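PDB 4HKT: inositol 2-dehydrogenase from Sinorhizobium meliloti, which catalyses the NAD+-dependent oxidation of myo-inositol to scyllo-inosose (2-keto-myo-inositol), the first step of myo-inositol degradation. Local coordinates for residues Ile149-Pro154 with Tyr236-Glu241; Asp78-Phe83 with Arg104-Val109. All coordinates share one frame; numbering follows the deposited sequence.

Contact 1: residues Ile149-Pro154 with Tyr236-Glu241. With EDO (1,2-ethanediol), chain X; EDO (1,2-ethanediol), chain C.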
# COMPACT_ATOMS: atom_id res chain seq x y z
N ILE B 149 -6.35 8.02 -16.91
CA ILE B 149 -7.49 7.10 -16.73
C ILE B 149 -7.08 5.80 -17.37
O ILE B 149 -6.72 5.77 -18.55
CB ILE B 149 -8.77 7.62 -17.41
CG1 ILE B 149 -9.25 8.90 -16.76
CG2 ILE B 149 -9.92 6.60 -17.38
CD1 ILE B 149 -10.28 9.62 -17.59
N THR B 150 -7.14 4.72 -16.60
CA THR B 150 -6.85 3.40 -17.07
C THR B 150 -8.02 2.49 -16.80
O THR B 150 -8.44 2.33 -15.63
CB THR B 150 -5.64 2.83 -16.36
OG1 THR B 150 -4.54 3.72 -16.58
CG2 THR B 150 -5.30 1.43 -16.92
N SER B 151 -8.53 1.88 -17.86
CA SER B 151 -9.67 0.96 -17.75
C SER B 151 -9.34 -0.30 -18.53
O SER B 151 -8.88 -0.21 -19.66
CB SER B 151 -10.97 1.60 -18.26
OG SER B 151 -11.35 2.71 -17.44
N ARG B 152 -9.51 -1.46 -17.88
CA ARG B 152 -9.22 -2.74 -18.50
C ARG B 152 -10.29 -3.71 -18.07
O ARG B 152 -10.49 -3.90 -16.86
CB ARG B 152 -7.82 -3.28 -18.12
CG ARG B 152 -6.69 -2.32 -18.50
CD ARG B 152 -5.30 -2.79 -18.12
NE ARG B 152 -4.36 -1.76 -18.53
CZ ARG B 152 -3.22 -1.46 -17.93
NH1 ARG B 152 -2.78 -2.11 -16.88
NH2 ARG B 152 -2.50 -0.44 -18.39
N ASP B 153 -10.99 -4.26 -19.05
CA ASP B 153 -12.02 -5.24 -18.80
C ASP B 153 -11.39 -6.60 -18.49
O ASP B 153 -10.25 -6.88 -18.92
CB ASP B 153 -12.95 -5.35 -20.01
CG ASP B 153 -13.91 -4.20 -20.14
OD1 ASP B 153 -13.95 -3.32 -19.26
OD2 ASP B 153 -14.63 -4.16 -21.16
N PRO B 154 -12.14 -7.49 -17.79
CA PRO B 154 -11.58 -8.79 -17.48
C PRO B 154 -11.37 -9.60 -18.76
O PRO B 154 -10.40 -10.32 -18.89
CB PRO B 154 -12.63 -9.41 -16.54
CG PRO B 154 -13.91 -8.77 -16.94
CD PRO B 154 -13.55 -7.36 -17.33
N TYR B 236 -11.02 -6.34 -13.16
CA TYR B 236 -11.58 -5.14 -13.69
C TYR B 236 -10.78 -3.93 -13.18
O TYR B 236 -10.93 -3.51 -12.03
CB TYR B 236 -13.03 -5.05 -13.26
CG TYR B 236 -13.92 -4.06 -13.99
CD1 TYR B 236 -13.68 -3.69 -15.32
CD2 TYR B 236 -15.06 -3.54 -13.36
CE1 TYR B 236 -14.54 -2.84 -15.99
CE2 TYR B 236 -15.92 -2.70 -14.01
CZ TYR B 236 -15.66 -2.36 -15.32
OH TYR B 236 -16.53 -1.52 -15.96
N ASP B 237 -9.88 -3.45 -14.02
CA ASP B 237 -8.97 -2.36 -13.68
C ASP B 237 -9.64 -1.03 -13.93
O ASP B 237 -10.05 -0.77 -15.02
CB ASP B 237 -7.68 -2.51 -14.51
CG ASP B 237 -6.53 -1.63 -14.03
OD1 ASP B 237 -6.72 -0.76 -13.13
OD2 ASP B 237 -5.43 -1.83 -14.59
N GLN B 238 -9.82 -0.22 -12.90
CA GLN B 238 -10.56 1.01 -13.01
C GLN B 238 -9.85 2.06 -12.18
O GLN B 238 -10.15 2.25 -11.01
CB GLN B 238 -12.01 0.85 -12.47
CG GLN B 238 -12.88 -0.18 -13.18
CD GLN B 238 -13.44 0.36 -14.45
OE1 GLN B 238 -14.47 1.03 -14.45
NE2 GLN B 238 -12.78 0.07 -15.56
N ARG B 239 -8.88 2.74 -12.78
CA ARG B 239 -8.11 3.77 -12.07
C ARG B 239 -8.28 5.14 -12.65
O ARG B 239 -8.44 5.29 -13.86
CB ARG B 239 -6.65 3.41 -12.07
CG ARG B 239 -6.32 2.34 -11.06
CD ARG B 239 -4.87 1.96 -11.27
NE ARG B 239 -4.69 1.06 -12.39
CZ ARG B 239 -3.58 0.98 -13.14
NH1 ARG B 239 -2.57 1.80 -12.94
NH2 ARG B 239 -3.49 0.07 -14.11
N ILE B 240 -8.25 6.14 -11.79
CA ILE B 240 -8.21 7.52 -12.23
C ILE B 240 -7.18 8.25 -11.38
O ILE B 240 -6.94 7.92 -10.19
CB ILE B 240 -9.57 8.23 -12.15
CG1 ILE B 240 -10.08 8.26 -10.68
CG2 ILE B 240 -10.59 7.56 -13.05
CD1 ILE B 240 -11.26 9.19 -10.48
N GLU B 241 -6.58 9.23 -12.00
CA GLU B 241 -5.56 10.05 -11.37
C GLU B 241 -5.62 11.44 -11.93
O GLU B 241 -5.80 11.62 -13.17
CB GLU B 241 -4.18 9.42 -11.58
CG GLU B 241 -3.10 10.26 -10.89
CD GLU B 241 -1.67 9.81 -11.16
OE1 GLU B 241 -1.44 8.88 -11.94
OE2 GLU B 241 -0.77 10.43 -10.54
C1 EDO X . -18.38 -3.77 -22.32
O1 EDO X . -19.24 -3.96 -23.45
C2 EDO X . -17.91 -2.32 -22.19
O2 EDO X . -16.70 -2.28 -21.44
C1 EDO C . -1.73 9.94 -5.24
O1 EDO C . -1.27 8.57 -5.25
C2 EDO C . -1.73 10.50 -6.66
O2 EDO C . -0.40 10.69 -7.16
O HOH W 1 -11.09 4.01 -14.81
O HOH W 2 -14.01 -0.37 -18.51

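Contact 2: residues Asp78-Phe83 with Arg104-Val109. With EDO (1,2-ethanediol), chain U.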
# COMPACT_ATOMS: atom_id res chain seq x y z
N ASP B 78 -35.55 5.33 -29.24
CA ASP B 78 -36.99 5.23 -29.47
C ASP B 78 -37.71 5.09 -28.13
O ASP B 78 -38.75 5.69 -27.91
CB ASP B 78 -37.29 4.01 -30.35
CG ASP B 78 -36.97 4.24 -31.82
OD1 ASP B 78 -36.70 5.39 -32.21
OD2 ASP B 78 -36.97 3.26 -32.59
N LEU B 79 -37.16 4.28 -27.25
CA LEU B 79 -37.79 4.08 -25.95
C LEU B 79 -37.75 5.35 -25.10
O LEU B 79 -38.75 5.68 -24.45
CB LEU B 79 -37.17 2.91 -25.22
CG LEU B 79 -37.63 1.56 -25.74
CD1 LEU B 79 -36.80 0.48 -25.09
CD2 LEU B 79 -39.13 1.32 -25.49
N ILE B 80 -36.64 6.09 -25.16
CA ILE B 80 -36.56 7.38 -24.47
C ILE B 80 -37.66 8.31 -25.01
O ILE B 80 -38.39 8.92 -24.23
CB ILE B 80 -35.17 8.06 -24.62
CG1 ILE B 80 -34.10 7.24 -23.91
CG2 ILE B 80 -35.23 9.47 -24.07
CD1 ILE B 80 -32.67 7.56 -24.36
N GLU B 81 -37.79 8.43 -26.32
CA GLU B 81 -38.81 9.32 -26.88
C GLU B 81 -40.24 8.91 -26.47
O GLU B 81 -41.07 9.77 -26.12
CB GLU B 81 -38.70 9.37 -28.42
CG GLU B 81 -37.48 10.10 -28.91
CD GLU B 81 -37.28 10.04 -30.42
OE1 GLU B 81 -37.84 9.13 -31.07
OE2 GLU B 81 -36.52 10.89 -30.95
N ARG B 82 -40.53 7.62 -26.51
CA ARG B 82 -41.83 7.10 -26.13
C ARG B 82 -42.16 7.39 -24.64
O ARG B 82 -43.26 7.86 -24.29
CB ARG B 82 -41.90 5.61 -26.36
CG ARG B 82 -42.10 5.15 -27.80
CD ARG B 82 -41.86 3.66 -27.92
NE ARG B 82 -42.95 2.94 -27.30
CZ ARG B 82 -43.09 1.62 -27.25
NH1 ARG B 82 -42.19 0.81 -27.78
NH2 ARG B 82 -44.17 1.10 -26.65
N PHE B 83 -41.19 7.15 -23.76
CA PHE B 83 -41.49 7.33 -22.35
C PHE B 83 -41.50 8.80 -21.96
O PHE B 83 -42.27 9.20 -21.05
CB PHE B 83 -40.61 6.42 -21.47
CG PHE B 83 -41.08 5.00 -21.46
CD1 PHE B 83 -41.97 4.57 -20.49
CD2 PHE B 83 -40.71 4.12 -22.45
CE1 PHE B 83 -42.45 3.27 -20.50
CE2 PHE B 83 -41.15 2.81 -22.45
CZ PHE B 83 -42.04 2.39 -21.47
N ARG B 104 -29.26 13.61 -30.95
CA ARG B 104 -29.77 14.98 -31.03
C ARG B 104 -31.26 15.09 -31.22
O ARG B 104 -31.92 15.90 -30.56
CB ARG B 104 -29.02 15.77 -32.13
CG ARG B 104 -27.65 16.30 -31.70
CD ARG B 104 -27.06 17.27 -32.72
NE ARG B 104 -26.66 16.52 -33.91
CZ ARG B 104 -25.44 15.99 -34.11
NH1 ARG B 104 -24.44 16.16 -33.23
NH2 ARG B 104 -25.22 15.32 -35.24
N ALA B 105 -31.81 14.26 -32.10
CA ALA B 105 -33.24 14.21 -32.33
C ALA B 105 -33.97 13.77 -31.06
O ALA B 105 -35.00 14.31 -30.72
CB ALA B 105 -33.56 13.24 -33.47
N CYS B 106 -33.43 12.77 -30.39
CA CYS B 106 -33.98 12.26 -29.15
C CYS B 106 -34.02 13.33 -28.02
O CYS B 106 -35.05 13.57 -27.42
CB CYS B 106 -33.16 11.04 -28.76
SG CYS B 106 -33.57 10.28 -27.21
N LEU B 107 -32.89 13.99 -27.80
CA LEU B 107 -32.79 15.07 -26.82
C LEU B 107 -33.75 16.24 -27.11
O LEU B 107 -34.25 16.86 -26.19
CB LEU B 107 -31.35 15.58 -26.73
CG LEU B 107 -30.31 14.51 -26.31
CD1 LEU B 107 -28.92 15.13 -26.15
CD2 LEU B 107 -30.72 13.75 -25.05
N LYS B 108 -34.04 16.51 -28.37
CA LYS B 108 -35.02 17.53 -28.72
C LYS B 108 -36.42 17.07 -28.21
O LYS B 108 -37.13 17.84 -27.61
CB LYS B 108 -35.00 17.82 -30.22
CG LYS B 108 -35.71 19.12 -30.63
CD LYS B 108 -35.99 19.18 -32.13
CE LYS B 108 -36.69 20.48 -32.56
NZ LYS B 108 -37.75 20.92 -31.59
N VAL B 109 -36.77 15.80 -28.38
CA VAL B 109 -38.04 15.32 -27.87
C VAL B 109 -38.05 15.43 -26.34
O VAL B 109 -39.06 15.86 -25.74
CB VAL B 109 -38.34 13.88 -28.31
CG1 VAL B 109 -39.59 13.36 -27.62
CG2 VAL B 109 -38.43 13.78 -29.84
C1 EDO U . -40.92 5.77 -31.16
O1 EDO U . -42.34 5.89 -30.99
C2 EDO U . -40.20 7.03 -30.72
O2 EDO U . -40.45 8.17 -31.57

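Contact 1: residues Ile149-Pro154 with Tyr236-Glu241
Strands 149-152 and 237-241 run antiparallel, 174° between their directions, with Thr150-Arg239 and Arg152-Asp237 as hydrogen-bonded pairs; the bonds from Arg239 N to Thr150 O and from Asp237 N to Arg152 O both span 2.9 Å. On the face carrying Thr150, Arg152, Asp237 and Arg239, charge dominates. Arg239, its chain bent at chi3 (-80°), grips the Asp237 carboxylate side-on: NE meets OD1 and NH2 meets OD2, each at 2.8 Å, in the guanidinium plane and on syn lone pairs. Arg152 NH1 stands 3.5 Å from the same OD2, a salt bridge with that oxygen off its guanidinium plane and no N-H directed at it. Thr150 CG2 packs against Arg239 NH2 at 3.6 Å and lies over one face of the Arg152 guanidinium. Both arginines also pair with Glu241 of the second subunit, and Arg152 NH1 bonds Tyr234. A leucine in place of Arg239 would probably leave the Asp237 carboxylate without its two-pronged partner and Glu241 of the second subunit short of a positive mate. On the other face, Gln238 NE2 donates to Asp237 O at 2.9 Å from above the carbonyl plane, and its OE1 bonds Tyr280; Ser151 OG bonds Asp176, and Ile149 CG1 touches Ile240 CG2. These neighbouring strands belong to the large, mainly antiparallel sheet of the Gfo/Idh/MocA C-terminal domain, whose charged face here meets another subunit.

Contact 2: residues Asp78-Phe83 with Arg104-Val109
Ile80 and Glu81 carry the first helix's side of this contact, meeting Cys106 and Val109 of a helix that runs nearly parallel to it, 12° between the axes of the two segments and 9.2 Å apart at closest. Just before them, Leu79, like Phe83 a turn later, faces the sheet and helix 55-60 instead. Ile80 points toward the partner helix, and its CG2 branch touches Cys106 SG at 3.6 Å. The sulfur reaches that far because it stands anti to the backbone N (chi1 177°), and CB and CD1 of Ile80 are also close to it, at 3.8 and 4.0 Å. Ile96 lies against both residues. Helices 76-85 and 100-112 pack on the same side of the parallel sheet of the NAD-binding Rossmann domain and belong to successive beta-alpha-beta units that share strand 89-93. Glu81 follows at the more open side. Its chain, extended beyond CG (chi2 175°), crosses Val109 at about a right angle, bringing CG to 3.9 Å from Val109 CB. The carboxylate ends beside the backbone of the second helix, with OE2 3.4 Å from Cys106 CA and 3.6 Å from Val109 CG2. Arg102, one turn ahead of Cys106, makes salt bridges to both Glu81 OE1 and Asp78 OD1. An ethanediol, probably from the crystallisation liquor, donates through O2 to Glu81 OE1 at 2.8 Å, and its other hydroxyl lies close to CG of Arg82.

Contacts 1 and 2 share no helix or strand and lie on opposite sides of the chain's centre, their nearest atoms about 20 Å apart. Contact 1 is the buried one, joining two strands within the C-terminal domain over 499 Å², whereas contact 2 is partly buried and pairs two helices on the Rossmann domain over 223 Å². Their chemistry follows. Backbone hydrogen bonds tie the strands, and the charges there reach a second subunit. The helices meet through side chains of the first, packed on side chains and backbone of the second without a hydrogen bond between the segments: apolar at Ile80 and Cys106, and at the partly exposed Glu81 a carboxylate paired with Arg102.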